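Local coordinates for putative polyketide biosynthesis enoyl-CoA hydratase homolog pksH (Bacillus subtilis, PDB 3HP0), which catalyses the dehydration of the PksL-tethered (S)-3-hydroxy-3-methylglutaryl group to a 3-methylglutaconyl moiety, a step in making the antibiotic polyketide bacillaene, at residues Tyr90-Met94 with Val221-Lys225; Leu96-Val102 with Ile207-Lys211; Val102-Arg108 with Thr122-Asp128. All coordinates share one frame; numbering follows the deposited sequence.

How the contacts relate
The three contacts follow one run of chain, helix 87-98 leading into strand 102-107, and join it to parts met later in the sequence. Contact 3 has the shortest span along the chain; contact 2 encloses it, and contact 1 encloses both. Contacts 1 and 2 share helix 87-98 and lie with centres about 15 Å apart, packing it against the successive helices 220-235 and 204-217. Contacts 2 and 3 share V102, their centres also about 15 Å apart, and are bridged by a 2.6 Å salt bridge from K211 NZ to D123 OD2. Through helix 87-98, the loop after it and D123, the later helices are joined to the sheet of this crotonase-type domain, away from the catalytic D68 and E137.

Contact 1: Tyr90-Met94 with Val221-Lys225; sequences YDLWM and VSRAK
Y90 and D91 on helix 87-98 receive K225 and the carbonyl of V221 from helix 220-235, and three kinds of interaction hold the two together. The first is polar. The hydroxyl OH of Y90 donates to V221 O over 2.7 Å, meeting it near the plane of the phenol ring but tilted from the carbonyl plane. V221 O lies in the first turn of its helix and accepts a weak backbone bond from A224 N, so tyrosine suits a place where a rigid side chain must carry a donor across to it.

Charge pairing comes second. K225 NZ reaches D91 OD1 at 2.6 Å on the syn side of the carboxylate, with a weaker bond to D91 OD2 at 3.0 Å. Every torsion of the lysine is close to 180°, and this full extension brings the ammonium to the aspartate. E87 is a second acidic partner of NZ and comes close to D91, so the lysine probably offsets their mutual repulsion.

Apolar contact is the third. On its way to the salt bridge K225 passes over one face of the Y90 ring, its CG making a CH-pi contact 3.9 Å from the centroid. M94, a selenomethionine, bends at chi3 (86°) so that its methyl CE lies 3.4 Å from V221 CG1 and 3.3 Å from S222 CB; the long unbranched chain spans the gap between helices. S222 OG turns instead to H219 O.

The helix segments run antiparallel, 174° between directions and 11.3 Å apart at the axes, a wide spacing filled by the long side chains. F150 and P149 of helix 148-155 pack against Y90, M94, V221 and A224, while helices 34-48 and 115-121 receive L92 and W93 of helix 87-98.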
# COMPACT_ATOMS: atom_id res chain seq x y z
N TYR A 90 -0.49 9.24 -0.07
CA TYR A 90 -0.01 9.20 1.31
C TYR A 90 -1.16 9.35 2.30
O TYR A 90 -1.23 8.60 3.28
CB TYR A 90 1.01 10.30 1.55
CG TYR A 90 1.92 10.06 2.74
CD1 TYR A 90 3.18 9.48 2.57
CD2 TYR A 90 1.53 10.43 4.03
CE1 TYR A 90 4.03 9.28 3.64
CE2 TYR A 90 2.38 10.24 5.12
CZ TYR A 90 3.63 9.67 4.92
OH TYR A 90 4.51 9.53 5.97
N ASP A 91 -2.05 10.30 2.04
CA ASP A 91 -3.19 10.54 2.92
C ASP A 91 -4.15 9.36 2.94
O ASP A 91 -4.79 9.10 3.95
CB ASP A 91 -3.93 11.81 2.52
CG ASP A 91 -3.15 13.05 2.88
OD1 ASP A 91 -2.58 13.08 3.99
OD2 ASP A 91 -3.11 13.99 2.06
N LEU A 92 -4.25 8.67 1.81
CA LEU A 92 -5.09 7.49 1.70
C LEU A 92 -4.53 6.42 2.64
O LEU A 92 -5.26 5.85 3.46
CB LEU A 92 -5.07 6.98 0.26
CG LEU A 92 -5.68 5.61 -0.04
CD1 LEU A 92 -7.11 5.53 0.47
CD2 LEU A 92 -5.61 5.38 -1.54
N TRP A 93 -3.23 6.17 2.54
CA TRP A 93 -2.61 5.18 3.40
C TRP A 93 -2.76 5.59 4.86
O TRP A 93 -2.90 4.74 5.74
CB TRP A 93 -1.13 5.00 3.05
CG TRP A 93 -0.92 4.29 1.73
CD1 TRP A 93 -1.82 3.51 1.07
CD2 TRP A 93 0.28 4.28 0.95
NE1 TRP A 93 -1.26 3.02 -0.09
CE2 TRP A 93 0.03 3.48 -0.18
CE3 TRP A 93 1.54 4.88 1.09
CZ2 TRP A 93 0.99 3.25 -1.18
CZ3 TRP A 93 2.50 4.66 0.10
CH2 TRP A 93 2.22 3.85 -1.01
N MSE A 94 -2.75 6.90 5.11
CA MSE A 94 -2.91 7.40 6.47
C MSE A 94 -4.33 7.15 6.95
O MSE A 94 -4.56 6.81 8.11
CB MSE A 94 -2.62 8.90 6.55
CG MSE A 94 -1.16 9.27 6.36
SE MSE A 94 -0.77 11.01 7.15
CE MSE A 94 -0.41 10.41 8.96
N VAL A 221 4.22 8.44 11.37
CA VAL A 221 3.77 8.53 9.99
C VAL A 221 3.52 9.95 9.49
O VAL A 221 4.07 10.36 8.46
CB VAL A 221 2.48 7.70 9.77
CG1 VAL A 221 1.92 7.98 8.36
CG2 VAL A 221 2.78 6.21 9.94
N SER A 222 2.69 10.71 10.21
CA SER A 222 2.40 12.09 9.82
C SER A 222 3.63 13.00 9.88
O SER A 222 3.83 13.86 9.03
CB SER A 222 1.27 12.67 10.69
OG SER A 222 1.64 12.69 12.06
N ARG A 223 4.47 12.79 10.89
CA ARG A 223 5.67 13.60 11.07
C ARG A 223 6.66 13.49 9.91
O ARG A 223 7.43 14.41 9.65
CB ARG A 223 6.37 13.20 12.37
CG ARG A 223 7.67 13.94 12.62
CD ARG A 223 8.30 13.54 13.95
NE ARG A 223 7.40 13.76 15.07
CZ ARG A 223 7.77 13.72 16.35
NH1 ARG A 223 9.04 13.47 16.67
NH2 ARG A 223 6.87 13.92 17.31
N ALA A 224 6.62 12.36 9.20
CA ALA A 224 7.52 12.12 8.09
C ALA A 224 6.94 12.48 6.73
O ALA A 224 7.68 12.50 5.74
CB ALA A 224 7.95 10.65 8.09
N LYS A 225 5.64 12.75 6.67
CA LYS A 225 4.97 13.04 5.41
C LYS A 225 5.63 14.05 4.47
O LYS A 225 5.89 13.74 3.29
CB LYS A 225 3.53 13.48 5.67
CG LYS A 225 2.74 13.72 4.40
CD LYS A 225 1.37 14.27 4.71
CE LYS A 225 0.60 14.53 3.42
NZ LYS A 225 -0.79 14.99 3.69

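Contact 2: Leu96-Val102 with Ile207-Lys211; sequences LQTGPYV and IAHYK
K211 of helix 204-217 reaches into the turn that ends helix 87-98, where P100 centres an inverse gamma turn before strand 102-107. The lysine chain leaves with CG beside its backbone N (chi1 -59°) and then bends at chi2 and chi3 (-135° and -61°), which folds NZ in among backbone carbonyls. NZ gives a 2.8 Å bond to Y101 O, approaching nearly in line with the C=O bond, and a weak one to Q97 O; its salt bridge to the carboxylate of D123 is its strongest polar contact. A lysine suits this place, with carbonyls of the helix end and of the following loop turned toward one buried point and an aspartate nearby.

G99 C sits 3.8 Å above the centre of one Y101 ring face; a CB at G99 would run into that ring, so glycine suits the place. Apolar side chains close the other end: the compact P100 and A208, CB to CB at 3.5 Å, then V102 and I207, which meet roughly perpendicular, CG2 to CG2 at 3.7 Å.

Two waters complete the join between backbones: one bridges Q97 O and K211 O, and the other donates to T98 O at 2.8 Å and to A208 O at 3.3 Å.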
# COMPACT_ATOMS: atom_id res chain seq x y z
N LEU A 96 -6.31 4.74 6.08
CA LEU A 96 -6.42 3.33 6.41
C LEU A 96 -6.01 3.09 7.85
O LEU A 96 -6.59 2.25 8.53
CB LEU A 96 -5.53 2.50 5.49
CG LEU A 96 -6.06 1.98 4.16
CD1 LEU A 96 -7.38 2.61 3.77
CD2 LEU A 96 -5.01 2.23 3.11
N GLN A 97 -5.00 3.82 8.32
CA GLN A 97 -4.53 3.67 9.70
C GLN A 97 -5.35 4.48 10.71
O GLN A 97 -5.32 4.20 11.91
CB GLN A 97 -3.10 4.17 9.85
CG GLN A 97 -2.06 3.50 9.05
CD GLN A 97 -0.68 3.77 9.63
OE1 GLN A 97 -0.21 4.91 9.64
NE2 GLN A 97 -0.04 2.72 10.14
N THR A 98 -6.08 5.47 10.22
CA THR A 98 -6.81 6.36 11.11
C THR A 98 -8.33 6.29 11.14
O THR A 98 -8.95 6.63 12.14
CB THR A 98 -6.40 7.83 10.81
OG1 THR A 98 -4.98 7.96 10.94
CG2 THR A 98 -7.05 8.77 11.81
N GLY A 99 -8.94 5.86 10.04
CA GLY A 99 -10.38 5.82 9.98
C GLY A 99 -11.13 5.00 11.01
O GLY A 99 -10.57 4.09 11.63
N PRO A 100 -12.42 5.30 11.21
CA PRO A 100 -13.27 4.59 12.18
C PRO A 100 -13.68 3.22 11.65
O PRO A 100 -14.86 2.95 11.39
CB PRO A 100 -14.45 5.54 12.35
CG PRO A 100 -14.64 6.04 10.94
CD PRO A 100 -13.20 6.31 10.47
N TYR A 101 -12.68 2.35 11.48
CA TYR A 101 -12.88 0.99 11.01
C TYR A 101 -11.54 0.28 10.98
O TYR A 101 -10.50 0.91 10.88
CB TYR A 101 -13.52 0.96 9.62
CG TYR A 101 -13.03 2.05 8.71
CD1 TYR A 101 -11.68 2.13 8.34
CD2 TYR A 101 -13.90 3.05 8.25
CE1 TYR A 101 -11.20 3.16 7.56
CE2 TYR A 101 -13.43 4.09 7.46
CZ TYR A 101 -12.07 4.14 7.12
OH TYR A 101 -11.59 5.20 6.38
N VAL A 102 -11.58 -1.04 11.09
CA VAL A 102 -10.39 -1.85 11.06
C VAL A 102 -10.12 -2.18 9.60
O VAL A 102 -10.99 -2.74 8.92
CB VAL A 102 -10.60 -3.14 11.89
CG1 VAL A 102 -9.45 -4.11 11.68
CG2 VAL A 102 -10.72 -2.75 13.37
N ILE A 207 -13.81 1.04 18.17
CA ILE A 207 -12.74 0.96 17.20
C ILE A 207 -12.21 2.35 16.88
O ILE A 207 -11.00 2.58 16.89
CB ILE A 207 -13.22 0.30 15.89
CG1 ILE A 207 -13.69 -1.13 16.16
CG2 ILE A 207 -12.08 0.30 14.86
CD1 ILE A 207 -14.27 -1.82 14.92
N ALA A 208 -13.13 3.26 16.58
CA ALA A 208 -12.74 4.62 16.23
C ALA A 208 -11.99 5.31 17.38
O ALA A 208 -10.94 5.91 17.16
CB ALA A 208 -13.98 5.44 15.83
N HIS A 209 -12.52 5.21 18.60
CA HIS A 209 -11.86 5.82 19.75
C HIS A 209 -10.53 5.14 20.03
O HIS A 209 -9.58 5.79 20.44
CB HIS A 209 -12.74 5.72 20.99
CG HIS A 209 -13.90 6.68 20.99
ND1 HIS A 209 -13.73 8.05 20.98
CD2 HIS A 209 -15.23 6.46 21.04
CE1 HIS A 209 -14.92 8.63 21.02
NE2 HIS A 209 -15.84 7.69 21.06
N TYR A 210 -10.47 3.83 19.83
CA TYR A 210 -9.24 3.10 20.07
C TYR A 210 -8.18 3.51 19.04
O TYR A 210 -7.03 3.78 19.41
CB TYR A 210 -9.47 1.57 20.01
CG TYR A 210 -8.17 0.81 19.90
CD1 TYR A 210 -7.20 0.90 20.90
CD2 TYR A 210 -7.85 0.13 18.73
CE1 TYR A 210 -5.94 0.35 20.74
CE2 TYR A 210 -6.58 -0.43 18.55
CZ TYR A 210 -5.64 -0.31 19.56
OH TYR A 210 -4.37 -0.81 19.38
N LYS A 211 -8.57 3.57 17.77
CA LYS A 211 -7.60 3.96 16.75
C LYS A 211 -7.17 5.42 16.93
O LYS A 211 -6.01 5.74 16.72
CB LYS A 211 -8.14 3.72 15.33
CG LYS A 211 -8.50 2.25 15.07
CD LYS A 211 -8.00 1.72 13.74
CE LYS A 211 -8.60 2.47 12.57
NZ LYS A 211 -8.01 2.11 11.25
O HOH W 1 -4.84 4.39 14.68
O HOH W 2 -11.02 6.78 13.99

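Contact 3: Val102-Arg108 with Thr122-Asp128; sequences VTISHVR and TDIAIAD
OD2 of D123 accepts the backbone N-H of T103 at 2.7 Å through its anti lone pair, in an almost straight bond, and also pairs with K211 NZ, which probably stabilises the carboxylate's negative charge and fixes its position. T103 reciprocates: its OG1, lying between backbone N and carbonyl carbon (chi1 61°), takes the N-H of D123 at 2.9 Å and probably donates to L96 O. Threonine suits the place because its hydroxyl can accept and donate at once.

Beyond them the strands run parallel, 21° apart in direction. S105 turns both backbone groups to strand 124-127, N to I124 O (2.7 Å) and O to I126 N (2.8 Å); V107 N continues the ladder to I126 O. S105 OG and T122 OG1 share a hydrogen bond at 2.9 Å, and T122 OG1 also meets V119 O.

I104 and I124 run alongside each other in the same direction, branched apolar chains suited to a helix-covered face. There I126 CG1 and CD1 reach H106 ND1 at a slant; NE2 of the histidine bonds D189, but its buried ND1 has no partner. At the far end R108 NH1 forms a salt bridge with D128 OD2 at 3.2 Å.

Helix 115-121 links the strands as a beta-alpha-beta crossover and covers the face of S105, V107 and A125 through V119. Helix 190-199 packs on I104 and I126, while strand 53-57 pairs with the other edge of 102-107, leaving 124-127 outermost in the sheet.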
# COMPACT_ATOMS: atom_id res chain seq x y z
N VAL A 102 -11.58 -1.04 11.09
CA VAL A 102 -10.39 -1.85 11.06
C VAL A 102 -10.12 -2.18 9.60
O VAL A 102 -10.99 -2.74 8.92
CB VAL A 102 -10.60 -3.14 11.89
CG1 VAL A 102 -9.45 -4.11 11.68
CG2 VAL A 102 -10.72 -2.75 13.37
N THR A 103 -8.95 -1.79 9.10
CA THR A 103 -8.62 -2.06 7.71
C THR A 103 -7.76 -3.31 7.63
O THR A 103 -6.92 -3.56 8.50
CB THR A 103 -7.91 -0.86 7.04
OG1 THR A 103 -6.69 -0.57 7.72
CG2 THR A 103 -8.82 0.38 7.10
N ILE A 104 -7.98 -4.10 6.59
CA ILE A 104 -7.27 -5.36 6.39
C ILE A 104 -6.80 -5.56 4.97
O ILE A 104 -7.55 -5.36 4.02
CB ILE A 104 -8.16 -6.60 6.70
CG1 ILE A 104 -8.82 -6.47 8.06
CG2 ILE A 104 -7.31 -7.87 6.64
CD1 ILE A 104 -9.73 -7.63 8.37
N SER A 105 -5.55 -5.99 4.84
CA SER A 105 -4.96 -6.31 3.55
C SER A 105 -5.04 -7.82 3.41
O SER A 105 -4.76 -8.57 4.36
CB SER A 105 -3.48 -5.92 3.50
OG SER A 105 -3.33 -4.55 3.21
N HIS A 106 -5.43 -8.26 2.22
CA HIS A 106 -5.51 -9.69 1.94
C HIS A 106 -4.58 -9.85 0.75
O HIS A 106 -4.94 -9.51 -0.38
CB HIS A 106 -6.94 -10.09 1.61
CG HIS A 106 -7.10 -11.55 1.33
ND1 HIS A 106 -6.30 -12.50 1.91
CD2 HIS A 106 -7.98 -12.22 0.54
CE1 HIS A 106 -6.66 -13.70 1.48
NE2 HIS A 106 -7.68 -13.55 0.66
N VAL A 107 -3.39 -10.37 1.02
CA VAL A 107 -2.38 -10.52 -0.01
C VAL A 107 -2.10 -11.92 -0.55
O VAL A 107 -2.00 -12.89 0.20
CB VAL A 107 -1.03 -9.94 0.49
CG1 VAL A 107 -0.53 -8.90 -0.48
CG2 VAL A 107 -1.19 -9.34 1.87
N ARG A 108 -1.95 -11.98 -1.87
CA ARG A 108 -1.62 -13.20 -2.59
C ARG A 108 -0.68 -12.75 -3.72
O ARG A 108 -0.97 -11.77 -4.40
CB ARG A 108 -2.85 -13.83 -3.24
CG ARG A 108 -4.07 -14.13 -2.38
CD ARG A 108 -5.26 -14.36 -3.32
NE ARG A 108 -6.45 -14.92 -2.68
CZ ARG A 108 -6.59 -16.20 -2.34
NH1 ARG A 108 -5.61 -17.07 -2.58
NH2 ARG A 108 -7.72 -16.62 -1.77
N THR A 122 -2.57 -0.86 6.34
CA THR A 122 -3.76 -1.49 6.89
C THR A 122 -3.51 -1.89 8.33
O THR A 122 -2.37 -2.18 8.71
CB THR A 122 -4.22 -2.72 6.04
OG1 THR A 122 -3.21 -3.74 6.01
CG2 THR A 122 -4.53 -2.26 4.60
N ASP A 123 -4.56 -1.88 9.14
CA ASP A 123 -4.47 -2.25 10.55
C ASP A 123 -4.04 -3.71 10.69
O ASP A 123 -3.37 -4.07 11.66
CB ASP A 123 -5.82 -2.10 11.24
CG ASP A 123 -6.27 -0.66 11.33
OD1 ASP A 123 -5.55 0.16 11.94
OD2 ASP A 123 -7.36 -0.35 10.81
N ILE A 124 -4.46 -4.53 9.73
CA ILE A 124 -4.18 -5.96 9.72
C ILE A 124 -3.90 -6.46 8.31
O ILE A 124 -4.67 -6.21 7.38
CB ILE A 124 -5.36 -6.76 10.28
CG1 ILE A 124 -5.61 -6.34 11.73
CG2 ILE A 124 -5.09 -8.27 10.14
CD1 ILE A 124 -6.73 -7.09 12.38
N ALA A 125 -2.80 -7.19 8.16
CA ALA A 125 -2.42 -7.72 6.86
C ALA A 125 -2.28 -9.24 6.91
O ALA A 125 -1.49 -9.76 7.68
CB ALA A 125 -1.11 -7.08 6.39
N ILE A 126 -3.06 -9.93 6.09
CA ILE A 126 -3.01 -11.39 6.04
C ILE A 126 -2.60 -11.88 4.64
O ILE A 126 -2.79 -11.19 3.64
CB ILE A 126 -4.37 -12.01 6.39
CG1 ILE A 126 -5.38 -11.71 5.29
CG2 ILE A 126 -4.89 -11.42 7.69
CD1 ILE A 126 -6.72 -12.32 5.53
N ALA A 127 -2.04 -13.07 4.57
CA ALA A 127 -1.62 -13.58 3.28
C ALA A 127 -1.61 -15.10 3.23
O ALA A 127 -1.95 -15.77 4.21
CB ALA A 127 -0.23 -13.03 2.94
N ASP A 128 -1.24 -15.64 2.06
CA ASP A 128 -1.12 -17.08 1.87
C ASP A 128 0.34 -17.38 1.54
O ASP A 128 1.16 -16.46 1.47
CB ASP A 128 -2.05 -17.58 0.76
CG ASP A 128 -1.72 -16.99 -0.60
OD1 ASP A 128 -0.52 -16.77 -0.89
OD2 ASP A 128 -2.66 -16.77 -1.39